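PDB 2C1D: SOXX from Paracoccus pantotrophus, which probably takes part in electron transfer as the cytochrome c-type, heme c-binding subunit of SoxXA, a heme enzyme initiating chemotrophic sulfur oxidation. Local coordinates for residues B[47-52]-B[62-67]; B[13-18]-B[74-79]; B[31-36]-B[126-131]. All coordinates share one frame; numbering follows the deposited sequence.

Contact 1: residues B[47-52]-B[62-67]; sequences IGALPD and PLDGAG. With HEC (heme c), chain O.
The Asp64 carboxylate turns its two oxygens to the backbone N-H groups of Gly48 and Ala49. Gly48 N donates to Asp64 OD1 at 2.7 Å, using the syn lone pair, and the bond is fairly straight at 156°. Ala49 N meets Asp64 OD2 at 2.8 Å, nearly along the C-O axis, but that bond is more bent, 138° at the hydrogen. The second flat group is the heme. Leu63 CD2 sits 3.6 Å from its CHB methine carbon.

Each segment folds into a beta turn here. Ile47 to Leu50 form a type I turn, and its two middle N-H groups are the ones that Asp64 grips. Leu63 to Ala66 form a type II turn, with Gly65 at the N-cap of helix 66-69. In this cytochrome c domain the two turns join the chain just after the heme-binding cysteines to the loop leading into that helix. The other Leu63 methyl, CD1, lies 4.0 Å from Ile47 CD1, and the two side chains cross at a slant. The carbonyl of Asp64 accepts a hydrogen bond from Arg69, a heme-binding residue.

Contact 2: residues B[13-18]-B[74-79]; sequences GAVEAS and QLRGIV. With HEC (heme c), chain O.
Arg76 reaches from the helix to the loop and donates from NH1 to Val15 O at 2.9 Å. The N-H...O angle is 164°, and the carbonyl oxygen lies at the edge of the guanidinium, in its plane. Ala17 and Ser18 cover one face of the group. Ala17 O is 3.5 Å from Arg76 NE, and Ser18 CA is 3.9 Å from the same nitrogen. The aliphatic part of the arginine is also used. Val15 crosses it at about a right angle, with CG1 packed 3.4 Å from Arg76 CD. The other Val15 methyl, CG2, rests on Gly77 CA at 3.7 Å.

Gly77, having no side chain, lets the loop lie directly on the helix backbone. Gly13 O approaches Gly77 CA at 3.2 Å in a CA-H...O contact. Ala14 CB adds a looser contact, 4.1 Å from Gln74 CG.

The arginine chain is extended through chi1 (174°) and chi2 and bends at chi3, and NH1 reaches Val15 O. Two acids hold the group there: NE pairs with Glu126 and NH2 with Glu72, both as salt bridges. This buried charge is therefore bonded at each of its three nitrogens. A backbone hydrogen bond between Val15 and Ala73 fixes the loop beside the helix.

The contact thus packs a loop from before helix 26-33 onto helix 72-81 of the cytochrome c domain, and that helix lies between the loop and the heme. Ile78 CG2 is 3.7 Å from heme C3A, and Val79 also touches the heme. Helix 122-133 lines a further side, where Leu75 meets Val133 and Val79 meets Ile125 and Leu132.

Contact 3: residues B[31-36]-B[126-131]; sequences RIMTTN and EDVVAF
Helix 26-33 brings its C-terminal end against the middle of helix 122-133, with the CA atoms of Met33 and Val128 6.8 Å apart. This packing of the first helix on the last is characteristic of the cytochrome c fold. The contact is buried and has no hydrogen bond between the two segments.

Val128 packs against two residues of the first helix. Its CG2 meets Ile32 CG2 at 3.4 Å, tighter than usual for two carbons, and also Met33 CG at 3.8 Å. Its CG1 packs 3.8 Å from Met33 CG and touches Met33 SD as well. With Val128 CG1 anti to the backbone N (chi1 166°), CG1 lies by Met33 and CG2 by both residues. Val128 also belongs to the heme pocket and touches Val79 of helix 72-81.

Ile32 extends its long branch the other way along helix 122-133. Its CD1 ends 3.7 Å from Asp127 CB, and the side chains cross at about a right angle. The carboxylate of Asp127 is held by Asn25, whose backbone N donates to OD1.

Met33 makes a Met-aromatic contact with Phe131. Its SD is 3.5 Å from Phe131 CD2, and 63° off the ring normal as seen from the ring centroid, an oblique approach. The bend at chi3 (76°) leaves Met33 CE 3.9 Å from the same ring carbon. Met33 also touches Cys41, one of the heme-linked cysteines, and Leu132. Phe131 also packs on Val30.

Thr34 is the first residue to leave helical backbone angles. Arg31 O accepts two bonds there, from opposite faces of its plane: one from Thr34 N, the other from Thr35 OG1 at 2.6 Å.

In the fold
Contact 1 and contact 2 both touch heme c directly, and contact 3 reaches it through Val128. Contacts 1 and 3 have centres about 12 Å apart and meet at Met33, whose CE is 3.7 Å from Leu63 CD1 and 3.9 Å from Ile47 CD1. Contacts 2 and 3, with centres about 15 Å apart, are tied by a salt bridge of 2.8 Å between Arg76 NE and Glu126 OE2. Val129 CG2 packs 3.5 Å from Arg76 CA. Contacts 1 and 2 have centres about 19 Å apart but touch where Ala66 O lies 3.9 Å from Leu75 CD2. The side chain of Leu63 is about 3 Å from that of axial His45, and Ile78's about 4 Å from that of axial Met91.

Contact 1: residues B[47-52]-B[62-67]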
# COMPACT_ATOMS: atom_id res chain seq x y z
N ILE B 47 1.77 -20.44 -13.40
CA ILE B 47 2.26 -21.79 -13.58
C ILE B 47 1.24 -22.52 -14.45
O ILE B 47 0.21 -23.00 -13.97
CB ILE B 47 2.46 -22.53 -12.23
CG1 ILE B 47 3.26 -21.67 -11.24
CG2 ILE B 47 3.16 -23.86 -12.48
CD1 ILE B 47 3.45 -22.33 -9.89
N GLY B 48 1.51 -22.56 -15.75
CA GLY B 48 0.60 -23.20 -16.69
C GLY B 48 0.33 -24.66 -16.40
O GLY B 48 -0.79 -25.14 -16.61
N ALA B 49 1.32 -25.36 -15.87
CA ALA B 49 1.16 -26.75 -15.48
C ALA B 49 0.16 -26.95 -14.34
O ALA B 49 -0.26 -28.06 -14.09
CB ALA B 49 2.50 -27.34 -15.08
N LEU B 50 -0.21 -25.88 -13.64
CA LEU B 50 -1.22 -26.00 -12.58
C LEU B 50 -2.43 -25.13 -12.96
O LEU B 50 -2.56 -24.01 -12.45
CB LEU B 50 -0.61 -25.53 -11.26
CG LEU B 50 0.22 -26.43 -10.32
CD1 LEU B 50 0.58 -27.77 -10.87
CD2 LEU B 50 1.47 -25.69 -9.86
N PRO B 51 -3.32 -25.63 -13.82
CA PRO B 51 -4.44 -24.82 -14.34
C PRO B 51 -5.55 -24.48 -13.33
O PRO B 51 -6.38 -23.58 -13.56
CB PRO B 51 -5.01 -25.70 -15.47
CG PRO B 51 -4.68 -27.08 -15.08
CD PRO B 51 -3.33 -26.99 -14.38
N ASP B 52 -5.57 -25.16 -12.20
CA ASP B 52 -6.66 -24.92 -11.25
C ASP B 52 -6.33 -23.86 -10.22
O ASP B 52 -7.22 -23.49 -9.43
CB ASP B 52 -7.08 -26.22 -10.58
CG ASP B 52 -7.69 -27.23 -11.58
OD1 ASP B 52 -8.14 -26.84 -12.70
OD2 ASP B 52 -7.74 -28.44 -11.31
N PRO B 62 6.02 -16.71 -16.41
CA PRO B 62 5.59 -18.02 -15.91
C PRO B 62 6.76 -18.92 -15.56
O PRO B 62 7.87 -18.74 -16.07
CB PRO B 62 4.79 -18.59 -17.10
CG PRO B 62 4.32 -17.41 -17.83
CD PRO B 62 5.43 -16.41 -17.73
N LEU B 63 6.50 -19.87 -14.67
CA LEU B 63 7.51 -20.79 -14.19
C LEU B 63 7.66 -21.99 -15.11
O LEU B 63 8.60 -22.77 -14.97
CB LEU B 63 7.17 -21.25 -12.77
CG LEU B 63 7.44 -20.20 -11.70
CD1 LEU B 63 7.11 -20.75 -10.30
CD2 LEU B 63 8.89 -19.75 -11.82
N ASP B 64 6.74 -22.15 -16.06
CA ASP B 64 6.84 -23.28 -16.97
C ASP B 64 8.16 -23.16 -17.70
O ASP B 64 8.59 -22.06 -18.08
CB ASP B 64 5.66 -23.31 -17.91
CG ASP B 64 4.36 -23.21 -17.18
OD1 ASP B 64 3.96 -22.06 -16.86
OD2 ASP B 64 3.69 -24.22 -16.85
N GLY B 65 8.85 -24.29 -17.81
CA GLY B 65 10.14 -24.34 -18.49
C GLY B 65 11.33 -23.98 -17.62
O GLY B 65 12.45 -24.01 -18.10
N ALA B 66 11.14 -23.64 -16.34
CA ALA B 66 12.31 -23.31 -15.52
C ALA B 66 13.21 -24.54 -15.31
O ALA B 66 14.40 -24.41 -15.06
CB ALA B 66 11.90 -22.68 -14.15
N GLY B 67 12.64 -25.73 -15.43
CA GLY B 67 13.39 -26.98 -15.38
C GLY B 67 14.40 -27.12 -16.52
O GLY B 67 15.37 -27.85 -16.38
FE HEC O . 10.20 -15.84 -8.44
CHA HEC O . 12.45 -15.14 -10.91
CHB HEC O . 10.79 -19.16 -8.79
CHC HEC O . 8.18 -16.46 -5.79
CHD HEC O . 9.26 -12.51 -8.32
NA HEC O . 11.43 -16.95 -9.62
C1A HEC O . 12.23 -16.46 -10.61
C2A HEC O . 12.83 -17.59 -11.28
C3A HEC O . 12.37 -18.72 -10.70
C4A HEC O . 11.48 -18.31 -9.63
CMA HEC O . 12.67 -20.20 -11.02
CAA HEC O . 13.81 -17.44 -12.44
CBA HEC O . 13.14 -16.89 -13.69
CGA HEC O . 12.54 -18.07 -14.37
O1A HEC O . 13.34 -18.90 -14.84
O2A HEC O . 11.30 -18.19 -14.44
NB HEC O . 9.59 -17.47 -7.51
C1B HEC O . 10.01 -18.76 -7.75
C2B HEC O . 9.50 -19.63 -6.71
C3B HEC O . 8.76 -18.89 -5.88
C4B HEC O . 8.82 -17.52 -6.36
CMB HEC O . 9.71 -21.15 -6.66
CAB HEC O . 8.02 -19.41 -4.61
CBB HEC O . 8.88 -20.07 -3.77
NC HEC O . 8.91 -14.69 -7.25
C1C HEC O . 8.19 -15.16 -6.22
C2C HEC O . 7.37 -14.06 -5.71
C3C HEC O . 7.78 -12.93 -6.31
C4C HEC O . 8.69 -13.34 -7.38
CMC HEC O . 6.54 -14.14 -4.42
CAC HEC O . 7.26 -11.46 -6.11
CBC HEC O . 7.28 -10.90 -4.90
ND HEC O . 10.78 -14.08 -9.44
C1D HEC O . 10.23 -12.82 -9.26
C2D HEC O . 10.85 -11.90 -10.19
C3D HEC O . 11.85 -12.74 -10.99
C4D HEC O . 11.72 -14.07 -10.47
CMD HEC O . 10.57 -10.38 -10.35
CAD HEC O . 12.78 -12.30 -12.16
CBD HEC O . 14.13 -11.90 -11.55
CGD HEC O . 14.53 -10.49 -11.94
O1D HEC O . 14.41 -9.55 -11.08
O2D HEC O . 14.95 -10.33 -13.13

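Contact 2: residues B[13-18]-B[74-79]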
# COMPACT_ATOMS: atom_id res chain seq x y z
N GLY B 13 25.17 -17.46 -7.58
CA GLY B 13 23.78 -17.71 -7.21
C GLY B 13 23.41 -19.16 -6.92
O GLY B 13 22.39 -19.40 -6.27
N ALA B 14 24.20 -20.11 -7.42
CA ALA B 14 23.90 -21.54 -7.34
C ALA B 14 24.27 -22.13 -5.99
O ALA B 14 25.20 -21.67 -5.33
CB ALA B 14 24.62 -22.32 -8.48
N VAL B 15 23.52 -23.15 -5.56
CA VAL B 15 23.82 -23.87 -4.32
C VAL B 15 23.94 -25.33 -4.68
O VAL B 15 22.95 -25.99 -4.96
CB VAL B 15 22.72 -23.64 -3.25
CG1 VAL B 15 22.98 -24.47 -2.00
CG2 VAL B 15 22.66 -22.18 -2.90
N GLU B 16 25.15 -25.85 -4.66
CA GLU B 16 25.43 -27.18 -5.20
C GLU B 16 24.90 -28.29 -4.31
O GLU B 16 24.44 -29.30 -4.82
CB GLU B 16 26.93 -27.38 -5.45
CG GLU B 16 27.49 -26.49 -6.56
CD GLU B 16 26.97 -26.86 -7.94
OE1 GLU B 16 26.78 -25.93 -8.77
OE2 GLU B 16 26.76 -28.07 -8.21
N ALA B 17 24.93 -28.08 -3.00
CA ALA B 17 24.61 -29.13 -2.03
C ALA B 17 23.16 -29.02 -1.49
O ALA B 17 22.66 -27.91 -1.26
CB ALA B 17 25.58 -29.07 -0.88
N SER B 18 22.53 -30.17 -1.30
CA SER B 18 21.19 -30.25 -0.71
C SER B 18 21.22 -29.55 0.63
O SER B 18 22.19 -29.68 1.40
CB SER B 18 20.77 -31.70 -0.49
OG SER B 18 19.49 -31.79 0.10
N GLN B 74 21.16 -24.26 -9.51
CA GLN B 74 20.72 -22.89 -9.75
C GLN B 74 19.34 -22.65 -9.13
O GLN B 74 19.11 -21.62 -8.53
CB GLN B 74 20.73 -22.60 -11.24
CG GLN B 74 22.16 -22.48 -11.74
CD GLN B 74 22.30 -22.42 -13.25
OE1 GLN B 74 21.52 -23.02 -14.01
NE2 GLN B 74 23.32 -21.69 -13.69
N LEU B 75 18.43 -23.62 -9.31
CA LEU B 75 17.06 -23.47 -8.85
C LEU B 75 17.07 -23.39 -7.32
O LEU B 75 16.37 -22.57 -6.76
CB LEU B 75 16.18 -24.62 -9.35
CG LEU B 75 15.91 -24.66 -10.87
CD1 LEU B 75 15.30 -25.99 -11.27
CD2 LEU B 75 15.02 -23.51 -11.31
N ARG B 76 17.92 -24.18 -6.66
CA ARG B 76 18.01 -24.14 -5.19
C ARG B 76 18.41 -22.76 -4.70
O ARG B 76 17.80 -22.19 -3.80
CB ARG B 76 18.99 -25.21 -4.69
CG ARG B 76 19.31 -25.21 -3.20
CD ARG B 76 20.26 -26.36 -2.81
NE ARG B 76 19.65 -27.64 -3.11
CZ ARG B 76 20.06 -28.51 -4.04
NH1 ARG B 76 21.11 -28.29 -4.82
NH2 ARG B 76 19.38 -29.63 -4.19
N GLY B 77 19.44 -22.21 -5.34
CA GLY B 77 19.92 -20.90 -4.99
C GLY B 77 18.90 -19.79 -5.25
O GLY B 77 18.84 -18.86 -4.49
N ILE B 78 18.10 -19.92 -6.31
CA ILE B 78 17.06 -18.93 -6.65
C ILE B 78 15.92 -18.98 -5.63
O ILE B 78 15.46 -17.95 -5.13
CB ILE B 78 16.53 -19.18 -8.09
CG1 ILE B 78 17.57 -18.69 -9.12
CG2 ILE B 78 15.20 -18.48 -8.34
CD1 ILE B 78 17.31 -19.12 -10.55
N VAL B 79 15.48 -20.18 -5.28
CA VAL B 79 14.44 -20.34 -4.24
C VAL B 79 14.91 -19.86 -2.87
O VAL B 79 14.20 -19.09 -2.21
CB VAL B 79 13.89 -21.78 -4.21
CG1 VAL B 79 12.77 -21.92 -3.19
CG2 VAL B 79 13.32 -22.15 -5.58
FE HEC O . 10.20 -15.84 -8.44
CHA HEC O . 12.45 -15.14 -10.91
CHB HEC O . 10.79 -19.16 -8.79
CHC HEC O . 8.18 -16.46 -5.79
CHD HEC O . 9.26 -12.51 -8.32
NA HEC O . 11.43 -16.95 -9.62
C1A HEC O . 12.23 -16.46 -10.61
C2A HEC O . 12.83 -17.59 -11.28
C3A HEC O . 12.37 -18.72 -10.70
C4A HEC O . 11.48 -18.31 -9.63
CMA HEC O . 12.67 -20.20 -11.02
CAA HEC O . 13.81 -17.44 -12.44
CBA HEC O . 13.14 -16.89 -13.69
CGA HEC O . 12.54 -18.07 -14.37
O1A HEC O . 13.34 -18.90 -14.84
O2A HEC O . 11.30 -18.19 -14.44
NB HEC O . 9.59 -17.47 -7.51
C1B HEC O . 10.01 -18.76 -7.75
C2B HEC O . 9.50 -19.63 -6.71
C3B HEC O . 8.76 -18.89 -5.88
C4B HEC O . 8.82 -17.52 -6.36
CMB HEC O . 9.71 -21.15 -6.66
CAB HEC O . 8.02 -19.41 -4.61
CBB HEC O . 8.88 -20.07 -3.77
NC HEC O . 8.91 -14.69 -7.25
C1C HEC O . 8.19 -15.16 -6.22
C2C HEC O . 7.37 -14.06 -5.71
C3C HEC O . 7.78 -12.93 -6.31
C4C HEC O . 8.69 -13.34 -7.38
CMC HEC O . 6.54 -14.14 -4.42
CAC HEC O . 7.26 -11.46 -6.11
CBC HEC O . 7.28 -10.90 -4.90
ND HEC O . 10.78 -14.08 -9.44
C1D HEC O . 10.23 -12.82 -9.26
C2D HEC O . 10.85 -11.90 -10.19
C3D HEC O . 11.85 -12.74 -10.99
C4D HEC O . 11.72 -14.07 -10.47
CMD HEC O . 10.57 -10.38 -10.35
CAD HEC O . 12.78 -12.30 -12.16
CBD HEC O . 14.13 -11.90 -11.55
CGD HEC O . 14.53 -10.49 -11.94
O1D HEC O . 14.41 -9.55 -11.08
O2D HEC O . 14.95 -10.33 -13.13

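Contact 3: residues B[31-36]-B[126-131]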
# COMPACT_ATOMS: atom_id res chain seq x y z
N ARG B 31 2.26 -27.93 -3.34
CA ARG B 31 1.46 -27.39 -2.23
C ARG B 31 2.11 -26.13 -1.67
O ARG B 31 1.45 -25.12 -1.46
CB ARG B 31 1.27 -28.43 -1.12
CG ARG B 31 0.21 -28.03 -0.07
CD ARG B 31 0.11 -29.03 1.05
NE ARG B 31 1.26 -28.86 1.89
CZ ARG B 31 1.33 -27.98 2.89
NH1 ARG B 31 0.26 -27.24 3.25
NH2 ARG B 31 2.46 -27.86 3.55
N ILE B 32 3.42 -26.20 -1.44
CA ILE B 32 4.18 -25.08 -0.91
C ILE B 32 4.07 -23.87 -1.84
O ILE B 32 3.89 -22.75 -1.39
CB ILE B 32 5.66 -25.52 -0.69
CG1 ILE B 32 5.74 -26.55 0.45
CG2 ILE B 32 6.56 -24.32 -0.38
CD1 ILE B 32 6.95 -27.45 0.38
N MET B 33 4.16 -24.11 -3.14
CA MET B 33 4.21 -23.03 -4.12
C MET B 33 2.86 -22.31 -4.28
O MET B 33 2.81 -21.18 -4.77
CB MET B 33 4.70 -23.57 -5.47
CG MET B 33 6.17 -24.04 -5.46
SD MET B 33 6.54 -25.02 -6.92
CE MET B 33 6.64 -23.75 -8.11
N THR B 34 1.78 -22.97 -3.86
CA THR B 34 0.42 -22.47 -4.13
C THR B 34 -0.37 -22.20 -2.86
O THR B 34 -1.60 -22.02 -2.89
CB THR B 34 -0.30 -23.46 -5.01
OG1 THR B 34 -0.30 -24.76 -4.39
CG2 THR B 34 0.47 -23.66 -6.33
N THR B 35 0.35 -22.16 -1.74
CA THR B 35 -0.24 -21.85 -0.45
C THR B 35 0.27 -20.47 -0.02
O THR B 35 1.50 -20.22 0.00
CB THR B 35 0.12 -22.93 0.59
OG1 THR B 35 -0.40 -24.22 0.18
CG2 THR B 35 -0.58 -22.62 1.94
N ASN B 36 -0.66 -19.58 0.32
CA ASN B 36 -0.33 -18.17 0.57
C ASN B 36 0.72 -17.91 1.67
O ASN B 36 1.54 -17.01 1.56
CB ASN B 36 -1.61 -17.37 0.87
CG ASN B 36 -2.62 -17.41 -0.28
OD1 ASN B 36 -2.37 -18.01 -1.32
ND2 ASN B 36 -3.78 -16.80 -0.06
N GLU B 126 13.75 -27.74 -0.76
CA GLU B 126 14.11 -28.91 -1.57
C GLU B 126 12.90 -29.46 -2.32
O GLU B 126 13.03 -29.90 -3.48
CB GLU B 126 14.73 -30.00 -0.69
CG GLU B 126 16.10 -29.63 -0.11
CD GLU B 126 17.16 -29.35 -1.16
OE1 GLU B 126 17.16 -30.05 -2.19
OE2 GLU B 126 17.99 -28.44 -0.96
N ASP B 127 11.74 -29.41 -1.66
CA ASP B 127 10.48 -29.85 -2.23
C ASP B 127 10.04 -28.96 -3.41
O ASP B 127 9.54 -29.48 -4.44
CB ASP B 127 9.38 -29.86 -1.15
CG ASP B 127 9.56 -30.97 -0.09
OD1 ASP B 127 10.40 -31.88 -0.24
OD2 ASP B 127 8.86 -31.01 0.95
N VAL B 128 10.26 -27.65 -3.28
CA VAL B 128 9.91 -26.71 -4.33
C VAL B 128 10.87 -26.95 -5.52
O VAL B 128 10.43 -27.08 -6.64
CB VAL B 128 10.00 -25.27 -3.84
CG1 VAL B 128 9.97 -24.27 -5.02
CG2 VAL B 128 8.83 -24.99 -2.86
N VAL B 129 12.16 -27.05 -5.24
CA VAL B 129 13.17 -27.32 -6.26
C VAL B 129 12.85 -28.58 -7.07
O VAL B 129 12.97 -28.57 -8.30
CB VAL B 129 14.58 -27.43 -5.65
CG1 VAL B 129 15.59 -27.98 -6.66
CG2 VAL B 129 15.05 -26.09 -5.17
N ALA B 130 12.44 -29.65 -6.39
CA ALA B 130 12.17 -30.92 -7.04
C ALA B 130 11.01 -30.78 -8.02
O ALA B 130 10.98 -31.42 -9.08
CB ALA B 130 11.86 -31.99 -6.03
N PHE B 131 10.05 -29.92 -7.69
CA PHE B 131 8.98 -29.65 -8.62
C PHE B 131 9.47 -28.80 -9.79
O PHE B 131 9.14 -29.09 -10.92
CB PHE B 131 7.76 -29.00 -7.97
CG PHE B 131 6.68 -28.73 -8.94
CD1 PHE B 131 5.91 -29.77 -9.44
CD2 PHE B 131 6.46 -27.44 -9.42
CE1 PHE B 131 4.93 -29.53 -10.38
CE2 PHE B 131 5.47 -27.19 -10.34
CZ PHE B 131 4.69 -28.23 -10.82